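Local coordinates for protein methane monooxygenase hydroxylase, MmoD (Methylosinus sporium, PDB 6D7K) that binds the hydroxylase component of soluble methane monooxygenase and probably down-regulates its activity, at residues Trp38-Asp43 with Lys60-Val65. Sequence-based numbering, arbitrary orientation.
Sequences WEILRD and KAVAHV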
# COMPACT_ATOMS: atom_id res chain seq x y z
N TRP H 38 11.84 -22.61 -5.39
CA TRP H 38 10.78 -22.94 -6.32
C TRP H 38 9.76 -21.80 -6.36
O TRP H 38 9.65 -21.01 -5.42
CB TRP H 38 10.10 -24.27 -5.94
CG TRP H 38 9.73 -24.45 -4.48
CD1 TRP H 38 10.44 -25.16 -3.54
CD2 TRP H 38 8.55 -23.98 -3.81
NE1 TRP H 38 9.78 -25.14 -2.33
CE2 TRP H 38 8.62 -24.42 -2.48
CE3 TRP H 38 7.45 -23.23 -4.21
CZ2 TRP H 38 7.63 -24.13 -1.55
CZ3 TRP H 38 6.48 -22.94 -3.29
CH2 TRP H 38 6.58 -23.39 -1.97
N GLU H 39 9.03 -21.72 -7.48
CA GLU H 39 7.96 -20.74 -7.67
C GLU H 39 6.79 -21.41 -8.38
O GLU H 39 6.96 -22.36 -9.15
CB GLU H 39 8.42 -19.54 -8.49
CG GLU H 39 9.46 -19.92 -9.50
CD GLU H 39 9.75 -18.80 -10.48
OE1 GLU H 39 10.61 -19.01 -11.38
OE2 GLU H 39 9.13 -17.73 -10.35
N ILE H 40 5.60 -20.88 -8.12
CA ILE H 40 4.37 -21.38 -8.72
C ILE H 40 3.72 -20.23 -9.48
O ILE H 40 3.63 -19.11 -8.97
CB ILE H 40 3.41 -21.92 -7.64
CG1 ILE H 40 4.11 -23.02 -6.83
CG2 ILE H 40 2.11 -22.41 -8.29
CD1 ILE H 40 3.28 -23.52 -5.64
N LEU H 41 3.27 -20.51 -10.71
CA LEU H 41 2.59 -19.50 -11.53
C LEU H 41 1.18 -19.96 -11.82
O LEU H 41 0.94 -21.15 -12.04
CB LEU H 41 3.31 -19.21 -12.84
CG LEU H 41 4.70 -18.58 -12.80
CD1 LEU H 41 5.63 -19.38 -11.94
CD2 LEU H 41 5.29 -18.47 -14.20
N ARG H 42 0.25 -19.02 -11.79
CA ARG H 42 -1.14 -19.26 -12.16
C ARG H 42 -1.44 -18.42 -13.39
O ARG H 42 -1.20 -17.21 -13.38
CB ARG H 42 -2.11 -18.93 -11.03
CG ARG H 42 -3.52 -19.36 -11.34
CD ARG H 42 -4.55 -18.72 -10.44
NE ARG H 42 -4.60 -19.33 -9.11
CZ ARG H 42 -4.18 -18.73 -8.01
NH1 ARG H 42 -3.68 -17.49 -8.08
NH2 ARG H 42 -4.25 -19.35 -6.82
N ASP H 43 -1.95 -19.06 -14.43
CA ASP H 43 -2.25 -18.40 -15.70
C ASP H 43 -1.09 -17.50 -16.14
O ASP H 43 -1.27 -16.41 -16.67
CB ASP H 43 -3.56 -17.60 -15.62
CG ASP H 43 -4.76 -18.45 -15.17
OD1 ASP H 43 -5.02 -19.51 -15.78
OD2 ASP H 43 -5.45 -18.03 -14.21
N LYS H 60 7.41 -32.24 -3.71
CA LYS H 60 6.42 -32.51 -2.68
C LYS H 60 5.82 -31.22 -2.15
O LYS H 60 4.61 -31.12 -1.95
CB LYS H 60 7.07 -33.33 -1.57
CG LYS H 60 7.48 -34.72 -2.02
CD LYS H 60 6.30 -35.69 -1.95
CE LYS H 60 5.52 -35.50 -0.63
NZ LYS H 60 4.22 -36.27 -0.50
N ALA H 61 6.68 -30.20 -1.96
CA ALA H 61 6.23 -28.90 -1.49
C ALA H 61 5.25 -28.26 -2.47
O ALA H 61 4.16 -27.81 -2.08
CB ALA H 61 7.45 -27.99 -1.30
N VAL H 62 5.64 -28.19 -3.75
CA VAL H 62 4.78 -27.60 -4.77
C VAL H 62 3.47 -28.37 -4.85
O VAL H 62 2.40 -27.78 -5.09
CB VAL H 62 5.51 -27.55 -6.14
CG1 VAL H 62 4.51 -27.46 -7.28
CG2 VAL H 62 6.52 -26.39 -6.19
N ALA H 63 3.51 -29.69 -4.62
CA ALA H 63 2.28 -30.47 -4.67
C ALA H 63 1.34 -30.10 -3.52
O ALA H 63 0.12 -30.00 -3.70
CB ALA H 63 2.59 -31.96 -4.70
N HIS H 64 1.89 -29.88 -2.32
CA HIS H 64 1.05 -29.47 -1.21
C HIS H 64 0.35 -28.16 -1.52
O HIS H 64 -0.88 -28.05 -1.45
CB HIS H 64 1.88 -29.33 0.06
CG HIS H 64 2.20 -30.62 0.75
ND1 HIS H 64 1.27 -31.62 0.93
CD2 HIS H 64 3.34 -31.06 1.35
CE1 HIS H 64 1.82 -32.63 1.58
NE2 HIS H 64 3.08 -32.31 1.84
N VAL H 65 1.13 -27.14 -1.88
CA VAL H 65 0.58 -25.80 -2.12
C VAL H 65 -0.43 -25.83 -3.25
O VAL H 65 -1.44 -25.11 -3.21
CB VAL H 65 1.69 -24.80 -2.44
CG1 VAL H 65 1.08 -23.44 -2.67
CG2 VAL H 65 2.75 -24.76 -1.34
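I40 and V62 mark the closest backbone register, CA to CA 7.4 Å, where the strand and the helix run in roughly the same direction, their axes inclined by 32° and 9.6 Å apart at closest approach. W38 and I40, two residues apart on the strand, both point toward the helix; A61, V62 and V65 form the helical surface that receives them. The indole of W38 bears on all three. V62 CG2 sits 3.6 Å above the ring plane, offset toward its rim, and comes within 3.8 Å of W38 CE3. A61 CB lies farther round the indole, 3.8 Å from W38 NE1, and V65 CG2 meets W38 CH2 at the far end of the benzene ring. Chi1 of 47° sets W38 CG between its backbone N and carbonyl carbon, which swings the indole across the helix. I40 shares two of these partners: its CD1, at the end of an extended chain (chi2 174°), touches V65 CG1 at 3.7 Å, while CG1 stands 4.2 Å from V62 CG2. One methyl of V62 thus fills the angle between W38 and I40. Replacing W38 with an alanine would probably open a gap above V62 CG2 and beside A61 CB, and leave S52 OG without the weak NE1 hydrogen bond. V62 also packs on A27 of strand 25-31, and I40 on L66, extending the apolar layer. A61 and V65 additionally pack against another protein chain. With no hydrogen bond between the two segments, buried apolar packing joins C-terminal helix 55-74 to inner strand 36-42 of the four-stranded antiparallel meander, near the chain's centre.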